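Local coordinates for vacuolar aminopeptidase 1 (Saccharomyces cerevisiae, PDB 5JGF), which removes amino acids, preferably neutral or hydrophobic ones, from the N-terminus of peptides and proteins as a zinc-dependent, dodecameric vacuolar aminopeptidase of the M18 family, at residues Y62-R65 with N69-A72; L44-N49 with V317-S322; G301-T304 with A308-G311; N40-S45 with Q51-E56. All blocks are in the same frame, centred on the assembly; numbering follows the deposited sequence.

Contact 1: Y62-R65 with N69-A72; sequences YTIR and NLSA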
loop_
_atom_site.group_PDB
_atom_site.type_symbol
_atom_site.label_atom_id
_atom_site.label_comp_id
_atom_site.label_asym_id
_atom_site.label_seq_id
_atom_site.Cartn_x
_atom_site.Cartn_y
_atom_site.Cartn_z
ATOM N N TYR D 62 -2.985 -62.679 -7.886
ATOM C CA TYR D 62 -2.984 -61.317 -7.379
ATOM C C TYR D 62 -2.262 -61.318 -6.046
ATOM O O TYR D 62 -2.191 -62.346 -5.369
ATOM C CB TYR D 62 -4.407 -60.752 -7.226
ATOM C CG TYR D 62 -5.201 -61.244 -6.033
ATOM C CD1 TYR D 62 -5.915 -62.442 -6.084
ATOM C CD2 TYR D 62 -5.270 -60.488 -4.862
ATOM C CE1 TYR D 62 -6.680 -62.870 -5.002
ATOM C CE2 TYR D 62 -6.030 -60.907 -3.774
ATOM C CZ TYR D 62 -6.734 -62.097 -3.851
ATOM O OH TYR D 62 -7.493 -62.505 -2.783
ATOM N N THR D 63 -1.689 -60.174 -5.689
ATOM C CA THR D 63 -0.990 -60.048 -4.424
ATOM C C THR D 63 -1.349 -58.689 -3.843
ATOM O O THR D 63 -1.872 -57.820 -4.549
ATOM C CB THR D 63 0.543 -60.163 -4.599
ATOM O OG1 THR D 63 1.165 -60.206 -3.310
ATOM C CG2 THR D 63 1.094 -58.974 -5.388
ATOM N N ILE D 64 -1.078 -58.509 -2.558
ATOM C CA ILE D 64 -1.397 -57.258 -1.893
ATOM C C ILE D 64 -0.236 -56.822 -1.021
ATOM O O ILE D 64 0.432 -57.649 -0.401
ATOM C CB ILE D 64 -2.652 -57.414 -1.009
ATOM C CG1 ILE D 64 -3.839 -57.845 -1.874
ATOM C CG2 ILE D 64 -2.966 -56.098 -0.294
ATOM C CD1 ILE D 64 -5.084 -58.183 -1.081
ATOM N N ARG D 65 0.010 -55.519 -0.989
ATOM C CA ARG D 65 1.071 -54.971 -0.166
ATOM C C ARG D 65 0.460 -53.926 0.762
ATOM O O ARG D 65 -0.314 -53.079 0.318
ATOM C CB ARG D 65 2.147 -54.312 -1.035
ATOM C CG ARG D 65 3.237 -53.617 -0.218
ATOM C CD ARG D 65 4.269 -52.951 -1.109
ATOM N NE ARG D 65 5.004 -53.920 -1.916
ATOM C CZ ARG D 65 5.933 -53.599 -2.810
ATOM N NH1 ARG D 65 6.248 -52.324 -3.017
ATOM N NH2 ARG D 65 6.552 -54.552 -3.496
ATOM N N ASN D 69 -2.310 -51.771 -1.560
ATOM C CA ASN D 69 -1.637 -51.787 -2.862
ATOM C C ASN D 69 -1.874 -53.200 -3.410
ATOM O O ASN D 69 -1.370 -54.176 -2.855
ATOM C CB ASN D 69 -0.147 -51.514 -2.603
ATOM C CG ASN D 69 0.702 -51.409 -3.866
ATOM O OD1 ASN D 69 1.931 -51.433 -3.770
ATOM N ND2 ASN D 69 0.078 -51.276 -5.030
ATOM N N LEU D 70 -2.650 -53.306 -4.485
ATOM C CA LEU D 70 -2.979 -54.609 -5.055
ATOM C C LEU D 70 -2.628 -54.744 -6.529
ATOM O O LEU D 70 -2.755 -53.795 -7.300
ATOM C CB LEU D 70 -4.477 -54.886 -4.855
ATOM C CG LEU D 70 -5.095 -56.188 -5.390
ATOM C CD1 LEU D 70 -6.326 -56.529 -4.577
ATOM C CD2 LEU D 70 -5.451 -56.042 -6.862
ATOM N N SER D 71 -2.170 -55.932 -6.908
ATOM C CA SER D 71 -1.831 -56.207 -8.296
ATOM C C SER D 71 -2.448 -57.537 -8.701
ATOM O O SER D 71 -2.155 -58.573 -8.102
ATOM C CB SER D 71 -0.317 -56.273 -8.492
ATOM O OG SER D 71 -0.004 -56.517 -9.855
ATOM N N ALA D 72 -3.324 -57.492 -9.697
ATOM C CA ALA D 72 -3.976 -58.693 -10.202
ATOM C C ALA D 72 -3.389 -58.925 -11.580
ATOM O O ALA D 72 -3.225 -57.979 -12.354
ATOM C CB ALA D 72 -5.478 -58.478 -10.301
#
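Asn69 faces Arg65 at the turn end of the beta hairpin formed by strands 58-65 and 69-76, where segments 62-65 and 69-72 run antiparallel at 169°. Asn69 O accepts a hydrogen bond from Arg65 N at 2.7 Å, while the return bond, from Asn69 N to Arg65 O, is bent and weak. With CG anti to the backbone N in both residues (chi1 -176° in Asn69), the two side chains leave the sheet side by side and point the same way. The amide and guanidinium planes stand nearly perpendicular, at 89°, and Asn69 OD1 lies 3.9 Å from Arg65 CD. The polar ends go to other partners: Asn69 ND2 to Leu294 O, and the guanidinium to Glu46, Arg305 O and Gly310 O.

Leu70 sits across from Ile64 on the other face. Its CD1 does the touching, 3.9 Å from Ile64 CG1 and 4.1 Å from Tyr62 CD2. Ser71 forms a hydrogen-bonded pair with Thr63: Thr63 N gives to Ser71 O at 2.9 Å, and Ser71 N gives to Thr63 O at 3.0 Å. Ser71 O also receives the CA-H of Tyr62. Ala72 then meets only the root of Tyr62, CB to CB at 4.0 Å, because that ring leads away toward Asp37, which bonds its hydroxyl.

The hairpin is thus fixed on both faces: Tyr62, Ile64 and Ala72 pack on helix 25-38, whereas side-chain bonds from Asn69 to Leu294, Ser71 to Thr293, Thr63 to Leu44 and Arg65 to Glu46 tie the polar face to neighbouring parts of the chain.

Contact 2: L44-N49 with V317-S322; sequences LSEKSN and VERSSS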
loop_
_atom_site.group_PDB
_atom_site.type_symbol
_atom_site.label_atom_id
_atom_site.label_comp_id
_atom_site.label_asym_id
_atom_site.label_seq_id
_atom_site.Cartn_x
_atom_site.Cartn_y
_atom_site.Cartn_z
ATOM N N LEU D 44 -1.366 -64.583 -3.808
ATOM C CA LEU D 44 0.029 -64.903 -3.533
ATOM C C LEU D 44 0.584 -63.885 -2.540
ATOM O O LEU D 44 0.441 -62.680 -2.735
ATOM C CB LEU D 44 0.855 -64.841 -4.816
ATOM C CG LEU D 44 0.464 -65.753 -5.981
ATOM C CD1 LEU D 44 1.416 -65.507 -7.142
ATOM C CD2 LEU D 44 0.519 -67.213 -5.544
ATOM N N SER D 45 1.214 -64.371 -1.479
ATOM C CA SER D 45 1.791 -63.485 -0.475
ATOM C C SER D 45 3.157 -62.979 -0.916
ATOM O O SER D 45 3.979 -63.748 -1.412
ATOM C CB SER D 45 1.941 -64.218 0.859
ATOM O OG SER D 45 2.627 -63.409 1.794
ATOM N N GLU D 46 3.396 -61.684 -0.734
ATOM C CA GLU D 46 4.675 -61.087 -1.098
ATOM C C GLU D 46 5.815 -61.639 -0.251
ATOM O O GLU D 46 6.968 -61.635 -0.674
ATOM C CB GLU D 46 4.647 -59.575 -0.878
ATOM C CG GLU D 46 4.168 -58.748 -2.030
ATOM C CD GLU D 46 4.668 -57.320 -1.906
ATOM O OE1 GLU D 46 4.438 -56.699 -0.846
ATOM O OE2 GLU D 46 5.297 -56.830 -2.862
ATOM N N LYS D 47 5.484 -62.096 0.951
ATOM C CA LYS D 47 6.484 -62.604 1.882
ATOM C C LYS D 47 7.042 -63.995 1.598
ATOM O O LYS D 47 7.940 -64.456 2.300
ATOM C CB LYS D 47 5.925 -62.555 3.304
ATOM C CG LYS D 47 5.765 -61.142 3.848
ATOM C CD LYS D 47 5.157 -61.153 5.240
ATOM C CE LYS D 47 5.184 -59.768 5.864
ATOM N NZ LYS D 47 4.509 -58.765 4.999
ATOM N N SER D 48 6.516 -64.663 0.578
ATOM C CA SER D 48 6.999 -65.993 0.216
ATOM C C SER D 48 7.449 -65.998 -1.238
ATOM O O SER D 48 6.907 -65.263 -2.060
ATOM C CB SER D 48 5.895 -67.035 0.409
ATOM O OG SER D 48 5.499 -67.115 1.767
ATOM N N ASN D 49 8.438 -66.825 -1.556
ATOM C CA ASN D 49 8.928 -66.914 -2.925
ATOM C C ASN D 49 7.851 -67.567 -3.790
ATOM O O ASN D 49 7.207 -68.524 -3.370
ATOM C CB ASN D 49 10.228 -67.719 -2.969
ATOM C CG ASN D 49 10.705 -67.967 -4.381
ATOM O OD1 ASN D 49 10.195 -68.844 -5.067
ATOM N ND2 ASN D 49 11.680 -67.187 -4.826
ATOM N N VAL D 317 5.996 -58.506 -12.207
ATOM C CA VAL D 317 6.500 -58.978 -13.491
ATOM C C VAL D 317 7.825 -59.730 -13.363
ATOM O O VAL D 317 8.030 -60.742 -14.037
ATOM C CB VAL D 317 6.656 -57.810 -14.491
ATOM C CG1 VAL D 317 7.310 -58.298 -15.776
ATOM C CG2 VAL D 317 5.285 -57.221 -14.807
ATOM N N GLU D 318 8.721 -59.253 -12.502
ATOM C CA GLU D 318 10.000 -59.932 -12.325
ATOM C C GLU D 318 9.828 -61.272 -11.614
ATOM O O GLU D 318 10.355 -62.289 -12.068
ATOM C CB GLU D 318 10.990 -59.058 -11.544
ATOM C CG GLU D 318 12.243 -59.813 -11.098
ATOM C CD GLU D 318 13.390 -58.899 -10.698
ATOM O OE1 GLU D 318 13.128 -57.782 -10.204
ATOM O OE2 GLU D 318 14.559 -59.307 -10.867
ATOM N N ARG D 319 9.089 -61.276 -10.509
ATOM C CA ARG D 319 8.864 -62.501 -9.745
ATOM C C ARG D 319 8.119 -63.547 -10.569
ATOM O O ARG D 319 8.450 -64.736 -10.531
ATOM C CB ARG D 319 8.067 -62.195 -8.473
ATOM C CG ARG D 319 8.761 -61.221 -7.538
ATOM C CD ARG D 319 7.921 -60.892 -6.313
ATOM N NE ARG D 319 7.766 -62.038 -5.425
ATOM C CZ ARG D 319 7.545 -61.944 -4.119
ATOM N NH1 ARG D 319 7.454 -60.752 -3.541
ATOM N NH2 ARG D 319 7.418 -63.042 -3.387
ATOM N N SER D 320 7.111 -63.098 -11.308
ATOM C CA SER D 320 6.306 -63.987 -12.139
ATOM C C SER D 320 7.123 -64.612 -13.262
ATOM O O SER D 320 7.110 -65.831 -13.444
ATOM C CB SER D 320 5.119 -63.219 -12.730
ATOM O OG SER D 320 4.219 -62.832 -11.708
ATOM N N SER D 321 7.833 -63.774 -14.010
ATOM C CA SER D 321 8.649 -64.250 -15.118
ATOM C C SER D 321 9.745 -65.197 -14.632
ATOM O O SER D 321 10.144 -66.112 -15.354
ATOM C CB SER D 321 9.263 -63.066 -15.878
ATOM O OG SER D 321 10.097 -62.278 -15.048
ATOM N N SER D 322 10.223 -64.986 -13.408
ATOM C CA SER D 322 11.263 -65.844 -12.844
ATOM C C SER D 322 10.715 -67.217 -12.472
ATOM O O SER D 322 11.337 -68.236 -12.757
ATOM C CB SER D 322 11.890 -65.197 -11.606
ATOM O OG SER D 322 12.707 -64.097 -11.967
HETATM O O HOH W 1 7.309 -57.960 -3.977
#
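A type I beta turn from Ser45 to Ser48 presents its carbonyls to the side of helix 312-324, with the backbones well apart: the nearest CA atoms, those of Asn49 and Arg319, are 8.1 Å from each other. An ST turn shares this bend, Ser45 OG accepting from Lys47 N at 3.3 Å.

Arg319 makes the link. Its chain bends at chi3 (68°), bringing the guanidinium end-on to the turn. Two of its nitrogens grip one atom: Arg319 NH1 bonds Glu46 O at 3.0 Å. Arg319 NH2 bonds the same Glu46 O at 3.1 Å. That oxygen lies in the guanidinium plane, but the two donors reach it differently: NH1 comes in the carbonyl plane on a lone pair, whereas NH2 stands 48° above that plane. A peptide carbonyl thus faces a probably positive group that also makes a cation-pi contact with Trp50.

The carboxylate of Glu46 does not meet the arginine directly, with Glu46 OE2 still 4.5 Å from Arg319 NH1. It is turned toward Arg65, its salt-bridge partner on strand 58-65. Thr333 of a neighbouring subunit packs on Arg319, and Asn337 of that subunit bonds Lys47 O, which places the turn at a subunit interface. A water bridges acid and base in the plane of the guanidinium, donating to Glu46 OE2 at 2.6 Å and accepting from Arg319 NH1 at 2.8 Å.

Contact 3: G301-T304 with A308-G311; sequences GSLT and AKGG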
loop_
_atom_site.group_PDB
_atom_site.type_symbol
_atom_site.label_atom_id
_atom_site.label_comp_id
_atom_site.label_asym_id
_atom_site.label_seq_id
_atom_site.Cartn_x
_atom_site.Cartn_y
_atom_site.Cartn_z
ATOM N N GLY D 301 1.911 -37.940 -3.435
ATOM C CA GLY D 301 3.196 -38.000 -4.113
ATOM C C GLY D 301 3.713 -39.334 -4.612
ATOM O O GLY D 301 4.692 -39.368 -5.364
ATOM N N SER D 302 3.082 -40.424 -4.185
ATOM C CA SER D 302 3.465 -41.767 -4.615
ATOM C C SER D 302 4.817 -42.286 -4.119
ATOM O O SER D 302 5.205 -43.406 -4.462
ATOM C CB SER D 302 3.437 -41.850 -6.145
ATOM O OG SER D 302 2.124 -41.666 -6.644
ATOM N N LEU D 303 5.539 -41.500 -3.324
ATOM C CA LEU D 303 6.835 -41.969 -2.837
ATOM C C LEU D 303 6.715 -42.706 -1.504
ATOM O O LEU D 303 7.123 -42.201 -0.456
ATOM C CB LEU D 303 7.832 -40.808 -2.700
ATOM C CG LEU D 303 9.281 -41.233 -2.400
ATOM C CD1 LEU D 303 9.893 -41.901 -3.628
ATOM C CD2 LEU D 303 10.112 -40.018 -2.005
ATOM N N THR D 304 6.135 -43.901 -1.567
ATOM C CA THR D 304 5.965 -44.778 -0.407
ATOM C C THR D 304 6.084 -46.184 -0.989
ATOM O O THR D 304 6.019 -46.354 -2.208
ATOM C CB THR D 304 4.574 -44.643 0.246
ATOM O OG1 THR D 304 3.573 -45.127 -0.656
ATOM C CG2 THR D 304 4.279 -43.182 0.607
ATOM N N ALA D 308 3.009 -45.866 -6.368
ATOM C CA ALA D 308 3.584 -46.234 -7.662
ATOM C C ALA D 308 5.104 -46.329 -7.658
ATOM O O ALA D 308 5.671 -47.182 -8.334
ATOM C CB ALA D 308 3.132 -45.252 -8.742
ATOM N N LYS D 309 5.767 -45.456 -6.904
ATOM C CA LYS D 309 7.222 -45.477 -6.861
ATOM C C LYS D 309 7.760 -46.664 -6.061
ATOM O O LYS D 309 8.958 -46.946 -6.102
ATOM C CB LYS D 309 7.751 -44.155 -6.291
ATOM C CG LYS D 309 7.404 -42.939 -7.158
ATOM C CD LYS D 309 7.897 -41.636 -6.535
ATOM C CE LYS D 309 7.465 -40.419 -7.350
ATOM N NZ LYS D 309 8.111 -40.363 -8.695
ATOM N N GLY D 310 6.863 -47.358 -5.358
ATOM C CA GLY D 310 7.236 -48.521 -4.563
ATOM C C GLY D 310 7.500 -49.757 -5.413
ATOM O O GLY D 310 7.980 -50.777 -4.917
ATOM N N GLY D 311 7.150 -49.668 -6.693
ATOM C CA GLY D 311 7.399 -50.743 -7.643
ATOM C C GLY D 311 6.715 -52.098 -7.556
ATOM O O GLY D 311 7.313 -53.098 -7.955
HETATM O O HOH W 2 0.826 -44.028 -6.171
#
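Lys309 lays its aliphatic chain against Ser302 and Leu303, and this is where the two segments pack closely. Its CB comes within 3.2 Å of Ser302 O, and its CD lies 3.5 Å from Leu303 CD1, the branch that makes the contact as the two side chains cross at a slant. Placing CG anti to the carbonyl carbon (chi1 -63°) sends the lysine back along the 301-304 backbone, and extended chi2 and chi3 keep it straight, passing CE 3.6 Å from Gly301 O. Only at chi4 does it bend, taking NZ away to Ser418 OG near the start of helix 416-423.

One direct hydrogen bond joins the backbones, from Lys309 N to Ser302 O at 3.2 Å and 148°. The bond and the lysine methylenes therefore share the same carbonyl. The chain is tightly folded on both sides of it: Leu303 is the centre of an inverse gamma turn, 308-310 forms a short 3-10 segment, and Gly311 is the N-cap of helix 312-324. The whole lies in the loop that follows strand 289-295 and carries the zinc ligands Glu298 and Glu299. Ser302 lies close to the metal centre, its side chain about 4 Å from that of Glu298 and about 9 Å from a bound zinc ion.

The other side of Ser302 is looser. Its OG reaches Ala308 only through a water, 2.7 Å from Ser302 OG and accepting from Ala308 N at 2.9 Å. At the far end Thr304 turns its side chain away, with OG1 bonded to Asn297, and Leu303 borders Ser421 of a neighbouring subunit.

Contact 4: N40-S45 with Q51-E56; sequences NFKYLS and QDSIGE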
loop_
_atom_site.group_PDB
_atom_site.type_symbol
_atom_site.label_atom_id
_atom_site.label_comp_id
_atom_site.label_asym_id
_atom_site.label_seq_id
_atom_site.Cartn_x
_atom_site.Cartn_y
_atom_site.Cartn_z
ATOM N N ASN D 40 -11.734 -66.871 -9.420
ATOM C CA ASN D 40 -10.623 -67.804 -9.469
ATOM C C ASN D 40 -9.208 -67.272 -9.654
ATOM O O ASN D 40 -8.384 -67.911 -10.309
ATOM C CB ASN D 40 -10.925 -68.867 -10.527
ATOM C CG ASN D 40 -12.271 -69.533 -10.300
ATOM O OD1 ASN D 40 -13.201 -69.376 -11.094
ATOM N ND2 ASN D 40 -12.387 -70.268 -9.200
ATOM N N PHE D 41 -8.925 -66.101 -9.091
ATOM C CA PHE D 41 -7.574 -65.555 -9.144
ATOM C C PHE D 41 -6.960 -66.047 -7.837
ATOM O O PHE D 41 -7.575 -65.931 -6.778
ATOM C CB PHE D 41 -7.577 -64.020 -9.165
ATOM C CG PHE D 41 -7.788 -63.425 -10.531
ATOM C CD1 PHE D 41 -9.020 -63.511 -11.165
ATOM C CD2 PHE D 41 -6.747 -62.757 -11.176
ATOM C CE1 PHE D 41 -9.218 -62.939 -12.424
ATOM C CE2 PHE D 41 -6.933 -62.180 -12.435
ATOM C CZ PHE D 41 -8.173 -62.272 -13.058
ATOM N N LYS D 42 -5.761 -66.607 -7.908
ATOM C CA LYS D 42 -5.099 -67.135 -6.722
ATOM C C LYS D 42 -4.265 -66.083 -6.002
ATOM O O LYS D 42 -3.416 -65.435 -6.608
ATOM C CB LYS D 42 -4.215 -68.316 -7.125
ATOM C CG LYS D 42 -3.369 -68.909 -6.010
ATOM C CD LYS D 42 -2.452 -69.982 -6.586
ATOM C CE LYS D 42 -1.505 -70.554 -5.547
ATOM N NZ LYS D 42 -0.528 -71.486 -6.181
ATOM N N TYR D 43 -4.505 -65.921 -4.706
ATOM C CA TYR D 43 -3.750 -64.952 -3.922
ATOM C C TYR D 43 -2.351 -65.452 -3.603
ATOM O O TYR D 43 -2.171 -66.595 -3.179
ATOM C CB TYR D 43 -4.469 -64.626 -2.610
ATOM C CG TYR D 43 -3.621 -63.796 -1.669
ATOM C CD1 TYR D 43 -2.893 -64.394 -0.639
ATOM C CD2 TYR D 43 -3.506 -62.416 -1.842
ATOM C CE1 TYR D 43 -2.067 -63.636 0.198
ATOM C CE2 TYR D 43 -2.686 -61.651 -1.015
ATOM C CZ TYR D 43 -1.971 -62.266 0.001
ATOM O OH TYR D 43 -1.164 -61.509 0.820
ATOM N N LEU D 44 -1.366 -64.583 -3.808
ATOM C CA LEU D 44 0.029 -64.903 -3.533
ATOM C C LEU D 44 0.584 -63.885 -2.540
ATOM O O LEU D 44 0.441 -62.680 -2.735
ATOM C CB LEU D 44 0.855 -64.841 -4.816
ATOM C CG LEU D 44 0.464 -65.753 -5.981
ATOM C CD1 LEU D 44 1.416 -65.507 -7.142
ATOM C CD2 LEU D 44 0.519 -67.213 -5.544
ATOM N N SER D 45 1.214 -64.371 -1.479
ATOM C CA SER D 45 1.791 -63.485 -0.475
ATOM C C SER D 45 3.157 -62.979 -0.916
ATOM O O SER D 45 3.979 -63.748 -1.412
ATOM C CB SER D 45 1.941 -64.218 0.859
ATOM O OG SER D 45 2.627 -63.409 1.794
ATOM N N GLN D 51 8.292 -69.127 -6.733
ATOM C CA GLN D 51 8.784 -70.186 -7.612
ATOM C C GLN D 51 7.869 -71.408 -7.632
ATOM O O GLN D 51 7.623 -71.978 -8.693
ATOM C CB GLN D 51 10.199 -70.606 -7.203
ATOM C CG GLN D 51 10.996 -71.299 -8.300
ATOM C CD GLN D 51 11.341 -70.368 -9.448
ATOM O OE1 GLN D 51 11.904 -69.290 -9.251
ATOM N NE2 GLN D 51 11.013 -70.796 -10.667
ATOM N N ASP D 52 7.355 -71.807 -6.473
ATOM C CA ASP D 52 6.478 -72.974 -6.408
ATOM C C ASP D 52 4.985 -72.661 -6.454
ATOM O O ASP D 52 4.156 -73.573 -6.364
ATOM C CB ASP D 52 6.769 -73.799 -5.150
ATOM C CG ASP D 52 8.119 -74.493 -5.201
ATOM O OD1 ASP D 52 8.651 -74.688 -6.314
ATOM O OD2 ASP D 52 8.642 -74.855 -4.128
ATOM N N SER D 53 4.635 -71.387 -6.589
ATOM C CA SER D 53 3.227 -71.000 -6.643
ATOM C C SER D 53 2.789 -70.732 -8.073
ATOM O O SER D 53 1.614 -70.870 -8.410
ATOM C CB SER D 53 2.980 -69.756 -5.788
ATOM O OG SER D 53 3.164 -70.045 -4.414
ATOM N N ILE D 54 3.742 -70.343 -8.911
ATOM C CA ILE D 54 3.462 -70.064 -10.309
ATOM C C ILE D 54 4.221 -71.079 -11.158
ATOM O O ILE D 54 5.447 -71.132 -11.119
ATOM C CB ILE D 54 3.911 -68.637 -10.693
ATOM C CG1 ILE D 54 3.111 -67.614 -9.880
ATOM C CG2 ILE D 54 3.714 -68.408 -12.182
ATOM C CD1 ILE D 54 3.537 -66.181 -10.109
ATOM N N GLY D 55 3.488 -71.896 -11.907
ATOM C CA GLY D 55 4.125 -72.892 -12.750
ATOM C C GLY D 55 4.168 -72.462 -14.206
ATOM O O GLY D 55 3.790 -71.338 -14.536
ATOM N N GLU D 56 4.621 -73.353 -15.087
ATOM C CA GLU D 56 4.711 -73.015 -16.503
ATOM C C GLU D 56 3.358 -72.865 -17.187
ATOM O O GLU D 56 3.288 -72.345 -18.299
ATOM C CB GLU D 56 5.581 -74.027 -17.251
ATOM C CG GLU D 56 5.357 -75.468 -16.879
ATOM C CD GLU D 56 6.358 -76.393 -17.548
ATOM O OE1 GLU D 56 6.003 -77.562 -17.806
ATOM O OE2 GLU D 56 7.497 -75.952 -17.805
#
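Strand 42-43, an edge strand of the large mixed sheet within this chain, and the loop that leads from it to strand 58-65 come together here through Lys42, Leu44, Ser53 and Ile54. Lys42 reaches over at full stretch: CG is anti to the backbone N (chi1 175°) and every later torsion is extended. Lys42 NZ hydrogen-bonds Ser53 O at 3.2 Å, lying in the carbonyl plane on a lone pair, with a C=O...N angle of 119°. Lys42 NZ also lies 3.9 Å from Ser53 CB.

Leu44, two residues along and also pointing toward the loop, uses its two methyls on different partners. Leu44 CD2 meets Ser53 CB at 3.5 Å, while Leu44 CD1 rests 3.7 Å from Ile54 CD1, the two side chains crossing at about a right angle. Ile54 starts off to the side, but its CG1 branch swings in and brings its end up to the leucine.

Strand 42-43 runs parallel to strand 58-65, so the chain must cross over between the two, and 51-56 is part of that connection. Phe61 of that next strand touches both Lys42 and Leu44. The leucine-isoleucine pair is held between sheet edge and helix, since Ile54 continues onto Ser320 and Ala323 of helix 312-324.

Overall arrangement
Contacts 2 and 4 share Leu44 and Ser45, with centres 8 Å apart. Leu44 N bonds Tyr62 O at 2.9 Å, which joins contact 4 to the hairpin of contact 1 in one sheet. Arg65 ties three contacts together: Arg65 NH2 forms a salt bridge with Glu46 OE2 of contact 2 at 2.7 Å, and Arg65 NH1 probably bonds Gly310 O of contact 3 at 3.0 Å. Contact 3 is nearest the zinc centre, and Asn69 of contact 1 lies about 9 Å from His91, side chain to side chain. Contact 4 is remote, its centre 25 Å from that of contact 3. Contacts 1, 2 and 3 touch a neighbouring subunit, whereas no other chain of the assembly touches contact 4.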